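Local coordinates for computational Design of Enzyme (Synthetic construct, PDB 3TP4), which is a computationally designed enzyme, probably built on a family 26 glycosyl hydrolase scaffold to carry an activated serine-containing catalytic triad, at residues A378-T392 with Y423-P435. Residues are numbered along the deposited sequence; the frame is centred on the assembly and turned at random.
Sequences ASPADGARVASAPTT and YDGALWWTAPWSP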
# COMPACT_ATOMS: atom_id res chain seq x y z
N ALA A 378 11.22 17.06 2.87
CA ALA A 378 11.70 15.68 2.95
C ALA A 378 12.76 15.52 4.02
O ALA A 378 12.91 14.43 4.59
CB ALA A 378 12.27 15.23 1.60
N SER A 379 13.52 16.58 4.26
CA SER A 379 14.46 16.59 5.37
C SER A 379 14.74 18.00 5.84
O SER A 379 14.96 18.91 5.03
CB SER A 379 15.77 15.86 4.99
OG SER A 379 16.47 16.55 3.98
N PRO A 380 14.70 18.21 7.17
CA PRO A 380 14.42 17.17 8.16
C PRO A 380 12.92 16.89 8.26
O PRO A 380 12.12 17.83 8.25
CB PRO A 380 14.92 17.81 9.47
CG PRO A 380 14.78 19.26 9.25
CD PRO A 380 15.04 19.50 7.79
N ALA A 381 12.55 15.62 8.35
CA ALA A 381 11.14 15.22 8.39
C ALA A 381 10.45 15.76 9.65
O ALA A 381 11.11 16.00 10.66
CB ALA A 381 11.03 13.73 8.34
N ASP A 382 9.13 15.93 9.59
CA ASP A 382 8.38 16.44 10.73
C ASP A 382 8.59 15.51 11.93
O ASP A 382 8.45 14.30 11.81
CB ASP A 382 6.89 16.57 10.39
CG ASP A 382 6.09 17.32 11.47
OD1 ASP A 382 4.97 16.90 11.80
OD2 ASP A 382 6.59 18.34 11.97
N GLY A 383 8.93 16.09 13.07
CA GLY A 383 9.10 15.32 14.29
C GLY A 383 10.45 14.63 14.40
O GLY A 383 10.72 13.94 15.38
N ALA A 384 11.31 14.82 13.40
CA ALA A 384 12.63 14.20 13.41
C ALA A 384 13.60 14.97 14.32
O ALA A 384 13.28 16.05 14.81
CB ALA A 384 13.19 14.11 12.01
N ARG A 385 14.79 14.40 14.54
CA ARG A 385 15.84 15.08 15.29
C ARG A 385 17.12 15.18 14.46
O ARG A 385 17.65 14.17 14.01
CB ARG A 385 16.11 14.35 16.61
CG ARG A 385 17.21 14.98 17.45
CD ARG A 385 17.44 14.21 18.74
NE ARG A 385 16.23 14.13 19.56
CZ ARG A 385 15.90 15.01 20.50
NH1 ARG A 385 16.69 16.05 20.75
NH2 ARG A 385 14.78 14.86 21.19
N VAL A 386 17.61 16.40 14.26
CA VAL A 386 18.80 16.62 13.44
C VAL A 386 20.08 16.38 14.23
O VAL A 386 20.26 16.94 15.32
CB VAL A 386 18.80 18.04 12.83
CG1 VAL A 386 18.19 19.03 13.80
CG2 VAL A 386 20.22 18.46 12.44
N ALA A 387 20.97 15.56 13.69
CA ALA A 387 22.14 15.09 14.42
C ALA A 387 23.38 15.97 14.25
O ALA A 387 24.04 16.32 15.22
CB ALA A 387 22.47 13.65 14.02
N SER A 388 23.70 16.32 13.01
CA SER A 388 24.92 17.05 12.72
C SER A 388 24.66 18.39 12.05
O SER A 388 23.60 18.61 11.47
CB SER A 388 25.85 16.20 11.85
OG SER A 388 25.21 15.81 10.65
N ALA A 389 25.64 19.28 12.15
CA ALA A 389 25.60 20.54 11.43
C ALA A 389 26.84 20.64 10.56
O ALA A 389 27.93 20.27 10.99
CB ALA A 389 25.52 21.70 12.41
N PRO A 390 26.68 21.11 9.32
CA PRO A 390 25.36 21.46 8.80
C PRO A 390 24.58 20.21 8.42
O PRO A 390 25.15 19.13 8.23
CB PRO A 390 25.68 22.26 7.52
CG PRO A 390 27.17 22.49 7.55
CD PRO A 390 27.74 21.37 8.34
N THR A 391 23.26 20.34 8.34
CA THR A 391 22.44 19.29 7.79
C THR A 391 21.80 19.86 6.53
O THR A 391 21.74 21.07 6.36
CB THR A 391 21.36 18.82 8.78
OG1 THR A 391 20.61 17.76 8.19
CG2 THR A 391 20.43 19.96 9.14
N THR A 392 21.31 19.00 5.65
CA THR A 392 20.75 19.49 4.39
C THR A 392 19.24 19.54 4.48
O THR A 392 18.61 18.54 4.80
CB THR A 392 21.15 18.57 3.23
OG1 THR A 392 22.57 18.46 3.19
CG2 THR A 392 20.65 19.12 1.91
N TYR A 423 17.49 24.62 -6.56
CA TYR A 423 17.02 23.38 -7.16
C TYR A 423 18.19 22.49 -7.56
O TYR A 423 19.14 22.94 -8.20
CB TYR A 423 16.12 23.67 -8.37
CG TYR A 423 15.54 22.41 -8.97
CD1 TYR A 423 14.69 21.61 -8.22
CD2 TYR A 423 15.85 22.02 -10.27
CE1 TYR A 423 14.16 20.45 -8.75
CE2 TYR A 423 15.32 20.85 -10.81
CZ TYR A 423 14.48 20.07 -10.04
OH TYR A 423 13.95 18.90 -10.55
N ASP A 424 18.12 21.21 -7.17
CA ASP A 424 19.24 20.29 -7.37
C ASP A 424 19.28 19.65 -8.76
O ASP A 424 20.19 18.88 -9.06
CB ASP A 424 19.26 19.19 -6.28
CG ASP A 424 18.10 18.21 -6.38
OD1 ASP A 424 17.41 18.18 -7.42
OD2 ASP A 424 17.89 17.45 -5.42
N GLY A 425 18.31 19.96 -9.61
CA GLY A 425 18.33 19.44 -10.97
C GLY A 425 17.60 18.12 -11.14
O GLY A 425 17.51 17.59 -12.27
N ALA A 426 17.09 17.56 -10.05
CA ALA A 426 16.47 16.24 -10.15
C ALA A 426 15.16 16.07 -9.38
O ALA A 426 14.22 15.44 -9.89
CB ALA A 426 17.47 15.15 -9.73
N LEU A 427 15.09 16.59 -8.16
CA LEU A 427 13.96 16.27 -7.28
C LEU A 427 13.68 17.34 -6.21
O LEU A 427 12.53 17.69 -5.96
CB LEU A 427 14.23 14.92 -6.61
CG LEU A 427 13.04 14.24 -5.93
CD1 LEU A 427 11.88 14.05 -6.90
CD2 LEU A 427 13.46 12.90 -5.33
N TRP A 428 14.74 17.86 -5.59
CA TRP A 428 14.58 18.75 -4.43
C TRP A 428 15.22 20.13 -4.58
O TRP A 428 16.23 20.29 -5.27
CB TRP A 428 15.19 18.12 -3.17
CG TRP A 428 14.61 16.80 -2.73
CD1 TRP A 428 13.33 16.56 -2.32
CD2 TRP A 428 15.31 15.55 -2.60
NE1 TRP A 428 13.18 15.23 -1.96
CE2 TRP A 428 14.39 14.60 -2.13
CE3 TRP A 428 16.63 15.15 -2.86
CZ2 TRP A 428 14.74 13.26 -1.91
CZ3 TRP A 428 16.98 13.83 -2.64
CH2 TRP A 428 16.04 12.90 -2.17
N TRP A 429 14.63 21.09 -3.89
CA TRP A 429 15.23 22.38 -3.61
C TRP A 429 15.94 22.21 -2.28
O TRP A 429 15.35 21.66 -1.35
CB TRP A 429 14.14 23.45 -3.48
CG TRP A 429 13.49 23.78 -4.79
CD1 TRP A 429 12.57 23.03 -5.46
CD2 TRP A 429 13.71 24.96 -5.58
NE1 TRP A 429 12.21 23.67 -6.64
CE2 TRP A 429 12.89 24.85 -6.73
CE3 TRP A 429 14.52 26.09 -5.44
CZ2 TRP A 429 12.86 25.82 -7.72
CZ3 TRP A 429 14.50 27.05 -6.43
CH2 TRP A 429 13.68 26.91 -7.55
N THR A 430 17.20 22.63 -2.19
CA THR A 430 18.00 22.33 -1.00
C THR A 430 18.83 23.52 -0.53
O THR A 430 19.07 24.45 -1.28
CB THR A 430 18.96 21.11 -1.21
OG1 THR A 430 20.07 21.49 -2.04
CG2 THR A 430 18.22 19.98 -1.85
N ALA A 431 19.25 23.46 0.74
CA ALA A 431 20.18 24.41 1.32
C ALA A 431 20.78 23.78 2.56
O ALA A 431 20.14 22.93 3.20
CB ALA A 431 19.47 25.71 1.69
N PRO A 432 22.00 24.17 2.92
CA PRO A 432 22.59 23.67 4.17
C PRO A 432 21.93 24.39 5.36
O PRO A 432 21.52 25.53 5.21
CB PRO A 432 24.06 24.09 4.05
CG PRO A 432 24.02 25.33 3.19
CD PRO A 432 22.90 25.10 2.20
N TRP A 433 21.81 23.72 6.50
CA TRP A 433 21.28 24.36 7.71
C TRP A 433 22.13 23.99 8.93
O TRP A 433 22.30 22.82 9.24
CB TRP A 433 19.82 23.97 7.94
CG TRP A 433 19.23 24.51 9.23
CD1 TRP A 433 19.43 25.75 9.78
CD2 TRP A 433 18.37 23.80 10.13
NE1 TRP A 433 18.73 25.86 10.97
CE2 TRP A 433 18.08 24.67 11.20
CE3 TRP A 433 17.83 22.51 10.14
CZ2 TRP A 433 17.26 24.30 12.27
CZ3 TRP A 433 17.01 22.14 11.20
CH2 TRP A 433 16.74 23.03 12.25
N SER A 434 22.66 25.01 9.61
CA SER A 434 23.47 24.78 10.81
C SER A 434 22.72 25.31 12.03
O SER A 434 22.91 26.45 12.43
CB SER A 434 24.82 25.50 10.69
OG SER A 434 25.54 25.04 9.56
N PRO A 435 21.87 24.47 12.63
CA PRO A 435 21.01 24.90 13.74
C PRO A 435 21.75 25.77 14.77
O PRO A 435 22.65 25.27 15.45
CB PRO A 435 20.56 23.59 14.37
CG PRO A 435 20.58 22.61 13.25
CD PRO A 435 21.71 23.03 12.33
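Thr391 and Trp433 form an antiparallel hydrogen-bonded pair and exchange two backbone bonds. Thr391 N gives a nearly straight bond to Trp433 O at 2.8 Å, with an angle of 171° at the hydrogen. Trp433 N returns a more bent one to Thr391 O at 2.7 Å. Thr392 and Pro432 are the adjoining non-hydrogen-bonded pair. Pro432 CA adds a CA-H...O contact to Thr391 O.

Apolar contacts centre on the Trp433 indole. Its CG is anti to the backbone N (chi1 175°), and the side chain runs alongside that of Thr391. Thr391 CG2 meets CE3 of the six-membered ring at 3.8 Å. Val386 CG1 and Pro380 CG both come to CZ3. Pro435 CG lies over the centre of one ring face, 3.7 Å above the plane, and also touches Val386 CG2. These residues belong to the Ig-like beta domain, where strand 391-398 lies between 374-379 and 429-433. The Trp433 side chain is buried and also touches Val393 and Leu419 of the neighbouring strands.

At the exposed margin Ala389 CB touches Pro435 CD, and Pro390 CB rests 3.5 Å from Ser434 OG. Far along the sheet, Ala378 CB approaches Trp428 NE1 at 3.7 Å.

Ser379 OG donates to Thr392 O at 3.0 Å, linking neighbouring strands, and also pairs with the side chain of Arg394. Asp424 OD1 accepts from Ala426 N, an Asx turn, and from Leu427 N, an Asx motif.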